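Local coordinates for gifsy-2 prophage ATP-binding sugar transporter-like protein (Salmonella typhimurium LT2, PDB 2PP6) that is of unsettled function, but may bind ATP and take part in sugar transport, at residues I29-S39 against K53-P64. Numbering follows the deposited sequence.
Sequences INGTDCIVVES and KNVVVFSGNVIP
Val37 and Val56 form a hydrogen-bonded antiparallel pair (Val37 N to Val56 O 3.0 Å, Val56 N to Val37 O 3.1 Å) joining strands 32-38 and 53-57, whose axes run at 132°, a marked twist. Backbone bonds from Phe58 N to Ile35 O and from Ser39 N to Asn54 O extend the pairing. Beyond Phe58 a side chain replaces the backbone acceptor: Ser59 OG receives Ile35 N at 2.6 Å in a nearly straight bond (173°). Val36, Val55 and Val57 share one face of the sheet; Val36 CG2 lies 3.7 Å from Val57 CG2 and also meets Val55 CG2. On the other face Val37 CG2 approaches the Phe58 ring off-centre, 4.2 Å from its centroid, in a CH-pi contact. That ring also packs on helix 2-23 and makes a cation-pi contact with Lys88. Past the paired strands, Val62 CG1 reaches Thr32 CG2 at 3.5 Å, while both its methyls border Cys34 SG. Lys53, bent twice along its chain, brings NZ to Glu38 OE1 in a long, weak salt bridge; the stronger partner of Glu38 is Arg73, in a salt bridge to OE2. The chemistry implies two neighbouring strands of the barrel wall, held by backbone bonds and apolar packing, with the serine hydroxyl continuing the pairing where strand 53-57 ends.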
loop_
_atom_site.group_PDB
_atom_site.type_symbol
_atom_site.label_atom_id
_atom_site.label_comp_id
_atom_site.label_asym_id
_atom_site.label_seq_id
_atom_site.Cartn_x
_atom_site.Cartn_y
_atom_site.Cartn_z
ATOM N N ILE A 29 2.434 -6.836 30.298
ATOM C CA ILE A 29 1.306 -7.763 30.324
ATOM C C ILE A 29 1.757 -9.081 30.923
ATOM O O ILE A 29 2.632 -9.744 30.398
ATOM C CB ILE A 29 0.762 -8.036 28.921
ATOM C CG1 ILE A 29 0.129 -6.755 28.354
ATOM C CG2 ILE A 29 -0.233 -9.180 28.974
ATOM C CD1 ILE A 29 -0.577 -6.936 27.010
ATOM N N ASN A 30 1.141 -9.454 32.032
ATOM C CA ASN A 30 1.491 -10.672 32.736
ATOM C C ASN A 30 2.997 -10.904 32.861
ATOM O O ASN A 30 3.494 -11.991 32.606
ATOM C CB ASN A 30 0.836 -11.879 32.084
ATOM C CG ASN A 30 0.788 -13.053 33.014
ATOM O OD1 ASN A 30 0.474 -12.893 34.193
ATOM N ND2 ASN A 30 1.096 -14.237 32.507
ATOM N N GLY A 31 3.726 -9.871 33.253
ATOM C CA GLY A 31 5.158 -10.024 33.435
ATOM C C GLY A 31 6.041 -9.805 32.227
ATOM O O GLY A 31 7.257 -9.821 32.371
ATOM N N THR A 32 5.453 -9.610 31.047
ATOM C CA THR A 32 6.234 -9.391 29.836
ATOM C C THR A 32 6.005 -7.995 29.258
ATOM O O THR A 32 4.866 -7.555 29.092
ATOM C CB THR A 32 5.869 -10.404 28.728
ATOM O OG1 THR A 32 5.842 -11.734 29.255
ATOM C CG2 THR A 32 6.888 -10.348 27.617
ATOM N N ASP A 33 7.096 -7.310 28.942
ATOM C CA ASP A 33 6.991 -5.984 28.363
ATOM C C ASP A 33 6.688 -6.103 26.876
ATOM O O ASP A 33 7.204 -6.987 26.205
ATOM C CB ASP A 33 8.281 -5.217 28.593
ATOM C CG ASP A 33 8.541 -4.968 30.064
ATOM O OD1 ASP A 33 7.578 -4.595 30.784
ATOM O OD2 ASP A 33 9.704 -5.139 30.496
ATOM N N CYS A 34 5.831 -5.228 26.369
ATOM C CA CYS A 34 5.457 -5.264 24.958
ATOM C C CYS A 34 4.816 -3.960 24.475
ATOM O O CYS A 34 4.508 -3.077 25.269
ATOM C CB CYS A 34 4.493 -6.420 24.714
ATOM S SG CYS A 34 3.025 -6.324 25.729
ATOM N N ILE A 35 4.607 -3.849 23.169
ATOM C CA ILE A 35 4.039 -2.631 22.616
ATOM C C ILE A 35 2.556 -2.749 22.305
ATOM O O ILE A 35 2.067 -3.723 21.714
ATOM C CB ILE A 35 4.825 -2.151 21.340
ATOM C CG1 ILE A 35 6.071 -1.362 21.747
ATOM C CG2 ILE A 35 3.972 -1.185 20.511
ATOM C CD1 ILE A 35 6.972 -2.043 22.700
ATOM N N VAL A 36 1.830 -1.720 22.688
ATOM C CA VAL A 36 0.408 -1.756 22.479
ATOM C C VAL A 36 -0.019 -0.409 21.901
ATOM O O VAL A 36 0.676 0.588 22.066
ATOM C CB VAL A 36 -0.254 -2.075 23.856
ATOM C CG1 VAL A 36 -0.976 -0.860 24.408
ATOM C CG2 VAL A 36 -1.133 -3.300 23.732
ATOM N N VAL A 37 -1.130 -0.365 21.190
ATOM C CA VAL A 37 -1.577 0.914 20.656
ATOM C C VAL A 37 -3.029 1.119 21.057
ATOM O O VAL A 37 -3.859 0.220 20.882
ATOM C CB VAL A 37 -1.425 0.978 19.109
ATOM C CG1 VAL A 37 -2.050 2.252 18.572
ATOM C CG2 VAL A 37 0.061 0.936 18.729
ATOM N N GLU A 38 -3.324 2.289 21.624
ATOM C CA GLU A 38 -4.677 2.615 22.049
ATOM C C GLU A 38 -5.626 2.570 20.859
ATOM O O GLU A 38 -5.283 3.019 19.763
ATOM C CB GLU A 38 -4.707 3.987 22.712
ATOM C CG GLU A 38 -3.833 4.024 23.952
ATOM C CD GLU A 38 -4.396 4.899 25.066
ATOM O OE1 GLU A 38 -5.556 4.668 25.489
ATOM O OE2 GLU A 38 -3.671 5.810 25.527
ATOM N N SER A 39 -6.814 2.012 21.074
ATOM C CA SER A 39 -7.794 1.891 20.002
ATOM C C SER A 39 -8.268 3.225 19.477
ATOM O O SER A 39 -8.844 3.302 18.400
ATOM C CB SER A 39 -8.989 1.067 20.468
ATOM O OG SER A 39 -8.634 -0.304 20.561
ATOM N N LYS A 53 -10.617 0.834 29.273
ATOM C CA LYS A 53 -9.640 1.064 28.203
ATOM C C LYS A 53 -9.565 -0.086 27.181
ATOM O O LYS A 53 -9.776 -1.254 27.517
ATOM C CB LYS A 53 -8.261 1.293 28.825
ATOM C CG LYS A 53 -7.188 1.717 27.846
ATOM C CD LYS A 53 -7.225 3.201 27.577
ATOM C CE LYS A 53 -6.855 3.978 28.825
ATOM N NZ LYS A 53 -6.786 5.439 28.558
ATOM N N ASN A 54 -9.247 0.255 25.935
ATOM C CA ASN A 54 -9.150 -0.730 24.858
ATOM C C ASN A 54 -7.850 -0.575 24.059
ATOM O O ASN A 54 -7.498 0.525 23.657
ATOM C CB ASN A 54 -10.359 -0.584 23.941
ATOM C CG ASN A 54 -10.913 -1.913 23.520
ATOM O OD1 ASN A 54 -10.402 -2.542 22.598
ATOM N ND2 ASN A 54 -11.948 -2.368 24.212
ATOM N N VAL A 55 -7.132 -1.668 23.824
ATOM C CA VAL A 55 -5.865 -1.579 23.093
ATOM C C VAL A 55 -5.564 -2.826 22.285
ATOM O O VAL A 55 -5.999 -3.917 22.646
ATOM C CB VAL A 55 -4.685 -1.418 24.052
ATOM C CG1 VAL A 55 -4.994 -0.358 25.091
ATOM C CG2 VAL A 55 -4.385 -2.756 24.717
ATOM N N VAL A 56 -4.817 -2.681 21.194
ATOM C CA VAL A 56 -4.453 -3.866 20.438
ATOM C C VAL A 56 -2.940 -4.089 20.589
ATOM O O VAL A 56 -2.153 -3.145 20.585
ATOM C CB VAL A 56 -4.898 -3.783 18.958
ATOM C CG1 VAL A 56 -5.782 -2.602 18.755
ATOM C CG2 VAL A 56 -3.720 -3.778 18.054
ATOM N N VAL A 57 -2.558 -5.348 20.769
ATOM C CA VAL A 57 -1.176 -5.743 20.996
ATOM C C VAL A 57 -0.366 -5.975 19.732
ATOM O O VAL A 57 -0.678 -6.859 18.939
ATOM C CB VAL A 57 -1.149 -7.027 21.854
ATOM C CG1 VAL A 57 0.286 -7.404 22.210
ATOM C CG2 VAL A 57 -1.962 -6.805 23.106
ATOM N N PHE A 58 0.700 -5.208 19.555
ATOM C CA PHE A 58 1.522 -5.359 18.361
ATOM C C PHE A 58 2.721 -6.293 18.478
ATOM O O PHE A 58 3.072 -6.961 17.514
ATOM C CB PHE A 58 1.976 -3.992 17.867
ATOM C CG PHE A 58 0.918 -3.253 17.090
ATOM C CD1 PHE A 58 1.098 -2.969 15.750
ATOM C CD2 PHE A 58 -0.269 -2.852 17.704
ATOM C CE1 PHE A 58 0.109 -2.295 15.025
ATOM C CE2 PHE A 58 -1.257 -2.176 16.989
ATOM C CZ PHE A 58 -1.073 -1.898 15.650
ATOM N N SER A 59 3.340 -6.363 19.647
ATOM C CA SER A 59 4.494 -7.234 19.829
ATOM C C SER A 59 4.084 -8.685 19.591
ATOM O O SER A 59 2.954 -9.077 19.909
ATOM C CB SER A 59 5.038 -7.068 21.244
ATOM O OG SER A 59 5.362 -5.713 21.488
ATOM N N GLY A 60 4.988 -9.489 19.031
ATOM C CA GLY A 60 4.655 -10.884 18.773
ATOM C C GLY A 60 5.189 -11.813 19.842
ATOM O O GLY A 60 5.117 -13.026 19.699
ATOM N N ASN A 61 5.712 -11.250 20.928
ATOM C CA ASN A 61 6.295 -12.075 21.971
ATOM C C ASN A 61 5.416 -12.309 23.192
ATOM O O ASN A 61 5.892 -12.819 24.199
ATOM C CB ASN A 61 7.655 -11.500 22.397
ATOM C CG ASN A 61 7.536 -10.172 23.123
ATOM O OD1 ASN A 61 6.808 -9.287 22.687
ATOM N ND2 ASN A 61 8.275 -10.020 24.217
ATOM N N VAL A 62 4.137 -11.952 23.090
ATOM C CA VAL A 62 3.184 -12.156 24.184
ATOM C C VAL A 62 1.893 -12.770 23.676
ATOM O O VAL A 62 1.541 -12.632 22.500
ATOM C CB VAL A 62 2.791 -10.829 24.914
ATOM C CG1 VAL A 62 3.992 -10.230 25.606
ATOM C CG2 VAL A 62 2.225 -9.840 23.927
ATOM N N ILE A 63 1.199 -13.459 24.575
ATOM C CA ILE A 63 -0.106 -14.068 24.284
ATOM C C ILE A 63 -0.994 -13.658 25.453
ATOM O O ILE A 63 -1.091 -14.377 26.451
ATOM C CB ILE A 63 -0.061 -15.613 24.244
ATOM C CG1 ILE A 63 1.330 -16.109 24.621
ATOM C CG2 ILE A 63 -0.450 -16.102 22.868
ATOM C CD1 ILE A 63 1.453 -17.613 24.630
ATOM N N PRO A 64 -1.648 -12.491 25.352
ATOM C CA PRO A 64 -2.514 -12.019 26.434
ATOM C C PRO A 64 -3.688 -12.939 26.757
ATOM O O PRO A 64 -4.194 -13.643 25.890
ATOM C CB PRO A 64 -2.950 -10.644 25.941
ATOM C CG PRO A 64 -2.955 -10.801 24.459
ATOM C CD PRO A 64 -1.682 -11.561 24.208
#